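Local coordinates for HIT family hydrolase (Legionella pneumophila subsp. pneumophila, PDB 6D6J), which probably acts as a zinc-containing hydrolase of the histidine triad (HIT) family, at residues N10-K15 / G19-T24; K30-F35 / A69-R74; T44-I49 / K76-A81. All blocks are in the same frame, centred on the assembly; numbering follows the deposited sequence.

Interaction 1 lies at the surface, near the N-terminus, and joins a short zinc-binding helix to the loop that leaves it; its chemistry is mixed, with thiolate-metal bonds, a backbone hydrogen bond and aliphatic contacts. Interactions 2 and 3 are deeper and almost wholly apolar, with no hydrogen bond across either. Both set helix 62-81 against one sheet, on the neighbouring strands 32-36 and 44-50, and they lie about 9 Å apart, centre to centre. Interaction 3 is fully buried, whereas interaction 2 reaches partly exposed residues. Phe-13 connects the two regions, since its ring packs on Phe-35 and Leu-47 while its own helix carries the zinc cysteines.

Interaction 1 of 3, residues N10-K15 / G19-T24; sequences NCLFCK and GEIPAT. With ZN (zinc ion), chain G.
Lys-15 O accepts a hydrogen bond from Glu-20 N at 2.9 Å, with an N-H...O angle of 161°. The donor is tilted 25° from the carbonyl plane. Beside this bond, the Glu-20 side chain crosses the lysine chain at about a right angle and puts OE1 3.6 Å from Lys-15 CG. The touch is to the aliphatic stem alone: Lys-15 NZ and Glu-20 OE1 are 6.1 Å apart, so no salt bridge forms. The modelled conformer of Ile-21 brings CD1 to 3.7 Å from Lys-15 CB and also against Leu-12 CD1; the latter approach is unusually tight and, because Ile-21 has a second conformer, doubtful in detail.

The backbone bond belongs to a Schellman motif that ends helix 12-17. Gly-19, with its positive phi, is the C-prime residue, and its N pairs with Ile-16 O. At the other end of the helix Cys-11 is the N-cap: Cys-14 N donates to Cys-11 SG over 3.4 Å. The same SG of Cys-11 binds the zinc ion at 2.3 Å, and Cys-14 SG lies equally near the metal. A chi1 of 171° swings Cys-11 SG opposite the backbone N, while Cys-14 SG is set opposite its carbonyl carbon, and the two sulfurs of the CxxC sequence converge on the metal from the first turn of the helix. His-53 and His-105 supply the other two ligands through ND1. Phe-13, pointing away from the loop, meets His-107 and Phe-35 edge-to-face, which ties the metal-bearing helix to the sheet.

Interaction 2 of 3, residues K30-F35 / A69-R74; sequences KNILAF and ANILIR
The peptide group between Asn-70 and Ile-71 carries the methyl CD1 of Ile-32 over one face: this carbon is 3.8 Å from both Asn-70 O and Asn-70 C, and lies almost directly above the carbonyl carbon. The carbonyl oxygen is occupied along the helix by Arg-74 N, which donates to Asn-70 O at 2.8 Å, so the methyl meets a backbone group whose acceptor is already engaged. The guanidinium of Arg-74 is not the touching part of that residue. Its chain bends at chi2 and chi3, and the aliphatic CG makes the contact, 4.2 Å from Ile-32 CG2.

Ile-32 therefore uses both branches. With CG1 anti to the carbonyl carbon (chi1 -70°) and the chain then extended, CD1 reaches the helix backbone, while CG2 branches off to meet Arg-74 CG. Ile-71 CG1 closes one flank at 4.0 Å from Ile-32 CD1, the two side chains slanting across each other. No hydrogen bond spans the contact, and Ile-32 accounts for about half of the 165 Å² buried.

The axes of strand 32-35 and helix 69-74 cross at -40° and approach to 9.7 Å, a helix packed on the face of an antiparallel sheet. Ile-32 also rests on Leu-67 and Ile-48, and Ile-71 on Pro-50. Farther round the helix, Ala-69 packs on Ala-69 and Leu-72 on Phe-93 of the second subunit, so one element covers the sheet and lines the dimer interface.

Interaction 3 of 3, residues T44-I49 / K76-A81; sequences THLLII and KKLAQA
Leu-78, near the C-terminal end of helix 62-81, packs against Leu-46 and Ile-48 on strand 44-50, the middle strand of the five-stranded antiparallel sheet. Its CD2 does most of the touching: Leu-46 CD1 lies 3.8 Å from Leu-78 CD2, and Ile-48 CG1 is 4.1 Å from the same methyl. Leu-46 CD1 also approaches Leu-78 CG at 4.0 Å, so the leucine branch point is covered as well as its tip. With CG anti to the backbone N (chi1 -178°), Leu-78 extends from the helix toward the strand and supplies 63 of the 120 Å² buried. The Leu-46 chain slants across it, whereas Ile-48 runs past it in the opposite direction.

Residues two apart on a strand share a face, which places Leu-46 and Ile-48 together under the helix that covers one face of the antiparallel sheet in this HIT-family fold. The CA atoms of Leu-46 and Leu-78 are 9.0 Å apart, a gap bridged by the aliphatic contacts of Leu-78 with Leu-46 and Ile-48. The strand's other face carries His-45 and Leu-47. His-45 NE2 is hydrogen-bonded to His-109 ND1, a member of the predicted histidine triad motif, and Leu-47 packs on the same histidine. The same helix segment also meets the second subunit: Lys-77 NZ forms a salt bridge with Asp-62 of that subunit, and Lys-76 NZ donates to Val-60 O of that subunit.

Interaction 1 of 3, residues N10-K15 / G19-T24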
loop_
_atom_site.group_PDB
_atom_site.type_symbol
_atom_site.label_atom_id
_atom_site.label_comp_id
_atom_site.label_asym_id
_atom_site.label_seq_id
_atom_site.Cartn_x
_atom_site.Cartn_y
_atom_site.Cartn_z
ATOM N N ASN B 10 22.743 9.241 -7.587
ATOM C CA ASN B 10 21.844 10.269 -8.101
ATOM C C ASN B 10 20.368 9.918 -7.894
ATOM O O ASN B 10 19.509 10.329 -8.673
ATOM C CB ASN B 10 22.145 10.623 -9.564
ATOM N N CYS B 11 20.050 9.164 -6.840
ATOM C CA CYS B 11 18.655 8.890 -6.495
ATOM C C CYS B 11 17.969 10.175 -6.031
ATOM O O CYS B 11 18.419 10.816 -5.080
ATOM C CB CYS B 11 18.607 7.837 -5.393
ATOM S SG CYS B 11 16.939 7.601 -4.719
ATOM N N LEU B 12 16.858 10.535 -6.686
ATOM C CA LEU B 12 16.156 11.774 -6.352
ATOM C C LEU B 12 15.683 11.782 -4.903
ATOM O O LEU B 12 15.759 12.813 -4.218
ATOM C CB LEU B 12 14.951 11.925 -7.279
ATOM C CG LEU B 12 14.092 13.171 -7.085
ATOM C CD1 LEU B 12 14.895 14.379 -7.487
ATOM C CD2 LEU B 12 12.829 13.096 -7.927
ATOM N N PHE B 13 15.178 10.646 -4.415
ATOM C CA PHE B 13 14.632 10.635 -3.066
ATOM C C PHE B 13 15.719 10.627 -2.007
ATOM O O PHE B 13 15.515 11.209 -0.934
ATOM C CB PHE B 13 13.649 9.478 -2.895
ATOM C CG PHE B 13 12.336 9.675 -3.634
ATOM C CD1 PHE B 13 12.066 10.845 -4.337
ATOM C CD2 PHE B 13 11.386 8.674 -3.642
ATOM C CE1 PHE B 13 10.852 11.016 -5.009
ATOM C CE2 PHE B 13 10.171 8.839 -4.326
ATOM C CZ PHE B 13 9.906 10.008 -5.010
ATOM N N CYS B 14 16.881 10.016 -2.290
ATOM C CA CYS B 14 18.009 10.184 -1.383
ATOM C C CYS B 14 18.429 11.644 -1.323
ATOM O O CYS B 14 18.731 12.169 -0.245
ATOM C CB CYS B 14 19.178 9.298 -1.815
ATOM S SG CYS B 14 18.994 7.536 -1.363
ATOM N N LYS B 15 18.439 12.326 -2.470
ATOM C CA LYS B 15 18.788 13.744 -2.463
ATOM C C LYS B 15 17.814 14.560 -1.628
ATOM O O LYS B 15 18.235 15.454 -0.874
ATOM C CB LYS B 15 18.877 14.280 -3.886
ATOM C CG LYS B 15 20.086 13.753 -4.653
ATOM C CD LYS B 15 20.086 14.285 -6.079
ATOM C CE LYS B 15 21.181 13.662 -6.933
ATOM N NZ LYS B 15 21.043 14.047 -8.369
ATOM N N GLY B 19 18.563 16.684 2.038
ATOM C CA GLY B 19 18.468 18.134 2.049
ATOM C C GLY B 19 19.014 18.828 0.822
ATOM O O GLY B 19 19.187 20.047 0.839
ATOM N N GLU B 20 19.268 18.100 -0.261
ATOM C CA GLU B 20 19.940 18.661 -1.425
ATOM C C GLU B 20 18.983 19.168 -2.498
ATOM O O GLU B 20 19.420 19.877 -3.409
ATOM C CB GLU B 20 20.865 17.602 -2.025
ATOM C CG GLU B 20 21.963 17.177 -1.051
ATOM C CD GLU B 20 22.787 16.020 -1.561
ATOM O OE1 GLU B 20 22.551 15.580 -2.704
ATOM O OE2 GLU B 20 23.669 15.556 -0.817
ATOM N N ILE B 21 17.701 18.822 -2.407
ATOM C CA ILE B 21 16.676 19.253 -3.352
ATOM C C ILE B 21 15.524 19.779 -2.512
ATOM O O ILE B 21 15.106 19.116 -1.558
ATOM C CB ILE B 21 16.232 18.083 -4.247
ATOM C CG1 ILE B 21 17.326 17.788 -5.273
ATOM C CG2 ILE B 21 14.874 18.363 -4.919
ATOM C CD1 ILE B 21 17.086 16.577 -6.091
ATOM N N PRO B 22 14.976 20.950 -2.816
ATOM C CA PRO B 22 13.890 21.476 -1.982
ATOM C C PRO B 22 12.636 20.620 -2.090
ATOM O O PRO B 22 12.317 20.066 -3.148
ATOM C CB PRO B 22 13.657 22.885 -2.534
ATOM C CG PRO B 22 14.203 22.852 -3.928
ATOM C CD PRO B 22 15.345 21.875 -3.904
ATOM N N ALA B 23 11.936 20.494 -0.973
ATOM C CA ALA B 23 10.709 19.714 -0.908
ATOM C C ALA B 23 9.942 20.192 0.306
ATOM O O ALA B 23 10.528 20.744 1.234
ATOM C CB ALA B 23 11.001 18.216 -0.783
ATOM N N THR B 24 8.631 19.973 0.299
ATOM C CA THR B 24 7.787 20.322 1.448
ATOM C C THR B 24 7.682 19.093 2.334
ATOM O O THR B 24 6.932 18.153 2.033
ATOM C CB THR B 24 6.419 20.814 0.980
ATOM O OG1 THR B 24 6.586 22.049 0.277
ATOM C CG2 THR B 24 5.495 21.056 2.150
HETATM ZN ZN ZN G . 17.405 6.590 -2.713
#

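Interaction 2 of 3, residues K30-F35 / A69-R74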
loop_
_atom_site.group_PDB
_atom_site.type_symbol
_atom_site.label_atom_id
_atom_site.label_comp_id
_atom_site.label_asym_id
_atom_site.label_seq_id
_atom_site.Cartn_x
_atom_site.Cartn_y
_atom_site.Cartn_z
ATOM N N LYS B 30 13.720 9.404 12.842
ATOM C CA LYS B 30 15.069 8.903 12.581
ATOM C C LYS B 30 15.150 8.004 11.353
ATOM O O LYS B 30 16.239 7.839 10.797
ATOM C CB LYS B 30 15.582 8.109 13.785
ATOM C CG LYS B 30 15.540 8.851 15.106
ATOM C CD LYS B 30 16.573 9.936 15.174
ATOM C CE LYS B 30 16.725 10.407 16.614
ATOM N NZ LYS B 30 18.003 11.135 16.804
ATOM N N ASN B 31 14.033 7.424 10.915
ATOM C CA ASN B 31 14.046 6.416 9.861
ATOM C C ASN B 31 13.218 6.747 8.637
ATOM O O ASN B 31 13.427 6.125 7.591
ATOM C CB ASN B 31 13.526 5.091 10.418
ATOM C CG ASN B 31 14.321 4.644 11.588
ATOM O OD1 ASN B 31 15.507 4.391 11.453
ATOM N ND2 ASN B 31 13.694 4.593 12.756
ATOM N N ILE B 32 12.268 7.663 8.745
ATOM C CA ILE B 32 11.210 7.857 7.763
ATOM C C ILE B 32 11.077 9.345 7.488
ATOM O O ILE B 32 11.230 10.172 8.395
ATOM C CB ILE B 32 9.882 7.247 8.284
ATOM C CG1 ILE B 32 9.991 5.714 8.306
ATOM C CG2 ILE B 32 8.663 7.735 7.475
ATOM C CD1 ILE B 32 8.920 5.003 9.078
ATOM N N LEU B 33 10.797 9.690 6.231
ATOM C CA LEU B 33 10.531 11.062 5.829
ATOM C C LEU B 33 9.262 11.084 4.989
ATOM O O LEU B 33 9.020 10.163 4.200
ATOM C CB LEU B 33 11.700 11.573 4.964
ATOM C CG LEU B 33 11.705 13.045 4.572
ATOM C CD1 LEU B 33 12.036 13.906 5.794
ATOM C CD2 LEU B 33 12.689 13.296 3.460
ATOM N N ALA B 34 8.452 12.127 5.142
ATOM C CA ALA B 34 7.271 12.293 4.302
ATOM C C ALA B 34 7.261 13.697 3.729
ATOM O O ALA B 34 7.599 14.662 4.422
ATOM C CB ALA B 34 5.968 12.034 5.053
ATOM N N PHE B 35 6.870 13.808 2.464
ATOM C CA PHE B 35 6.918 15.086 1.765
ATOM C C PHE B 35 5.871 15.092 0.660
ATOM O O PHE B 35 5.348 14.046 0.261
ATOM C CB PHE B 35 8.337 15.384 1.226
ATOM C CG PHE B 35 8.905 14.299 0.355
ATOM C CD1 PHE B 35 9.575 13.222 0.917
ATOM C CD2 PHE B 35 8.791 14.369 -1.027
ATOM C CE1 PHE B 35 10.102 12.223 0.108
ATOM C CE2 PHE B 35 9.312 13.366 -1.833
ATOM C CZ PHE B 35 9.966 12.300 -1.263
ATOM N N ALA B 69 6.448 -1.786 7.254
ATOM C CA ALA B 69 5.200 -1.662 8.000
ATOM C C ALA B 69 5.110 -0.311 8.688
ATOM O O ALA B 69 4.031 0.288 8.763
ATOM C CB ALA B 69 5.105 -2.782 9.029
ATOM N N ASN B 70 6.240 0.203 9.172
ATOM C CA ASN B 70 6.228 1.483 9.869
ATOM C C ASN B 70 5.993 2.645 8.916
ATOM O O ASN B 70 5.423 3.668 9.319
ATOM C CB ASN B 70 7.507 1.651 10.684
ATOM C CG ASN B 70 7.485 0.812 11.940
ATOM O OD1 ASN B 70 6.417 0.380 12.384
ATOM N ND2 ASN B 70 8.645 0.552 12.493
ATOM N N ILE B 71 6.385 2.497 7.650
ATOM C CA ILE B 71 6.010 3.477 6.632
ATOM C C ILE B 71 4.496 3.525 6.478
ATOM O O ILE B 71 3.895 4.605 6.393
ATOM C CB ILE B 71 6.739 3.147 5.319
ATOM C CG1 ILE B 71 8.218 3.519 5.452
ATOM C CG2 ILE B 71 6.081 3.824 4.122
ATOM C CD1 ILE B 71 9.088 2.911 4.376
ATOM N N LEU B 72 3.858 2.355 6.452
ATOM C CA LEU B 72 2.404 2.274 6.355
ATOM C C LEU B 72 1.731 2.864 7.592
ATOM O O LEU B 72 0.779 3.650 7.476
ATOM C CB LEU B 72 2.012 0.814 6.139
ATOM C CG LEU B 72 0.534 0.474 6.179
ATOM C CD1 LEU B 72 -0.247 1.274 5.164
ATOM C CD2 LEU B 72 0.344 -1.016 5.922
ATOM N N ILE B 73 2.241 2.538 8.782
ATOM C CA ILE B 73 1.685 3.107 10.004
ATOM C C ILE B 73 1.850 4.622 10.012
ATOM O O ILE B 73 0.920 5.355 10.363
ATOM C CB ILE B 73 2.319 2.438 11.233
ATOM C CG1 ILE B 73 1.900 0.964 11.312
ATOM C CG2 ILE B 73 1.914 3.170 12.521
ATOM C CD1 ILE B 73 2.789 0.123 12.216
ATOM N N ARG B 74 3.022 5.121 9.610
ATOM C CA ARG B 74 3.200 6.565 9.560
ATOM C C ARG B 74 2.238 7.199 8.562
ATOM O O ARG B 74 1.680 8.272 8.833
ATOM C CB ARG B 74 4.648 6.927 9.249
ATOM C CG ARG B 74 4.891 8.450 9.114
ATOM C CD ARG B 74 4.343 9.235 10.317
ATOM N NE ARG B 74 4.847 8.711 11.587
ATOM C CZ ARG B 74 4.479 9.147 12.787
ATOM N NH1 ARG B 74 3.549 10.094 12.896
ATOM N NH2 ARG B 74 5.009 8.600 13.878
#

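Interaction 3 of 3, residues T44-I49 / K76-A81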
loop_
_atom_site.group_PDB
_atom_site.type_symbol
_atom_site.label_atom_id
_atom_site.label_comp_id
_atom_site.label_asym_id
_atom_site.label_seq_id
_atom_site.Cartn_x
_atom_site.Cartn_y
_atom_site.Cartn_z
ATOM N N THR B 44 -4.685 16.436 -2.053
ATOM C CA THR B 44 -3.495 16.221 -1.237
ATOM C C THR B 44 -2.831 14.930 -1.694
ATOM O O THR B 44 -3.492 13.885 -1.801
ATOM C CB THR B 44 -3.830 16.130 0.260
ATOM O OG1 THR B 44 -4.317 17.396 0.705
ATOM C CG2 THR B 44 -2.611 15.750 1.113
ATOM N N HIS B 45 -1.524 14.990 -1.949
ATOM C CA HIS B 45 -0.776 13.813 -2.396
ATOM C C HIS B 45 0.592 13.834 -1.722
ATOM O O HIS B 45 1.449 14.674 -2.035
ATOM C CB HIS B 45 -0.678 13.817 -3.921
ATOM C CG HIS B 45 -0.065 12.592 -4.516
ATOM N ND1 HIS B 45 -0.122 12.358 -5.874
ATOM C CD2 HIS B 45 0.651 11.573 -3.978
ATOM C CE1 HIS B 45 0.529 11.243 -6.146
ATOM N NE2 HIS B 45 0.998 10.737 -5.015
ATOM N N LEU B 46 0.797 12.915 -0.788
ATOM C CA LEU B 46 2.014 12.848 0.005
ATOM C C LEU B 46 2.755 11.555 -0.309
ATOM O O LEU B 46 2.164 10.562 -0.745
ATOM C CB LEU B 46 1.686 12.957 1.503
ATOM C CG LEU B 46 0.885 14.230 1.852
ATOM C CD1 LEU B 46 0.364 14.202 3.273
ATOM C CD2 LEU B 46 1.694 15.504 1.607
ATOM N N LEU B 47 4.061 11.579 -0.063
ATOM C CA LEU B 47 4.940 10.431 -0.244
ATOM C C LEU B 47 5.611 10.131 1.086
ATOM O O LEU B 47 6.114 11.047 1.746
ATOM C CB LEU B 47 6.030 10.760 -1.273
ATOM C CG LEU B 47 5.486 11.132 -2.652
ATOM C CD1 LEU B 47 6.583 11.639 -3.573
ATOM C CD2 LEU B 47 4.764 9.956 -3.275
ATOM N N ILE B 48 5.612 8.862 1.493
ATOM C CA ILE B 48 6.266 8.430 2.727
ATOM C C ILE B 48 7.375 7.472 2.318
ATOM O O ILE B 48 7.118 6.467 1.636
ATOM C CB ILE B 48 5.287 7.777 3.729
ATOM C CG1 ILE B 48 4.064 8.677 4.045
ATOM C CG2 ILE B 48 6.024 7.465 5.037
ATOM C CD1 ILE B 48 2.912 8.625 3.064
ATOM N N ILE B 49 8.607 7.800 2.697
ATOM C CA ILE B 49 9.779 7.041 2.243
ATOM C C ILE B 49 10.638 6.603 3.420
ATOM O O ILE B 49 10.691 7.291 4.457
ATOM C CB ILE B 49 10.646 7.824 1.231
ATOM C CG1 ILE B 49 11.410 9.000 1.886
ATOM C CG2 ILE B 49 9.809 8.277 0.055
ATOM C CD1 ILE B 49 12.503 9.556 0.998
ATOM N N LYS B 76 -0.808 6.300 7.870
ATOM C CA LYS B 76 -2.137 6.431 8.468
ATOM C C LYS B 76 -2.174 7.513 9.540
ATOM O O LYS B 76 -3.201 8.180 9.711
ATOM C CB LYS B 76 -2.729 5.086 8.932
ATOM C CG LYS B 76 -2.138 4.357 10.128
ATOM C CD LYS B 76 -2.598 4.894 11.523
ATOM C CE LYS B 76 -4.109 4.955 11.784
ATOM N NZ LYS B 76 -4.377 4.986 13.271
ATOM N N LYS B 77 -1.068 7.716 10.264
ATOM C CA LYS B 77 -1.029 8.815 11.230
ATOM C C LYS B 77 -1.022 10.149 10.500
ATOM O O LYS B 77 -1.734 11.086 10.885
ATOM C CB LYS B 77 0.202 8.672 12.129
ATOM C CG LYS B 77 0.165 7.447 13.030
ATOM C CD LYS B 77 1.423 7.327 13.891
ATOM C CE LYS B 77 1.296 6.172 14.864
ATOM N NZ LYS B 77 2.516 6.040 15.692
ATOM N N LEU B 78 -0.242 10.230 9.422
ATOM C CA LEU B 78 -0.139 11.448 8.638
ATOM C C LEU B 78 -1.464 11.799 7.978
ATOM O O LEU B 78 -1.825 12.977 7.886
ATOM C CB LEU B 78 0.954 11.227 7.599
ATOM C CG LEU B 78 1.272 12.393 6.684
ATOM C CD1 LEU B 78 1.772 13.614 7.490
ATOM C CD2 LEU B 78 2.317 11.954 5.688
ATOM N N ALA B 79 -2.203 10.789 7.500
ATOM C CA ALA B 79 -3.513 11.053 6.902
ATOM C C ALA B 79 -4.454 11.731 7.896
ATOM O O ALA B 79 -5.255 12.601 7.514
ATOM C CB ALA B 79 -4.131 9.755 6.383
ATOM N N GLN B 80 -4.372 11.357 9.181
ATOM C CA GLN B 80 -5.161 12.045 10.202
ATOM C C GLN B 80 -4.666 13.473 10.403
ATOM O O GLN B 80 -5.465 14.418 10.461
ATOM C CB GLN B 80 -5.053 11.282 11.516
ATOM C CG GLN B 80 -5.660 9.920 11.436
ATOM C CD GLN B 80 -5.446 9.103 12.688
ATOM O OE1 GLN B 80 -4.556 9.390 13.498
ATOM N NE2 GLN B 80 -6.242 8.056 12.845
ATOM N N ALA B 81 -3.345 13.651 10.528
ATOM C CA ALA B 81 -2.780 14.974 10.779
ATOM C C ALA B 81 -3.124 15.935 9.659
ATOM O O ALA B 81 -3.289 17.135 9.899
ATOM C CB ALA B 81 -1.260 14.866 10.923
#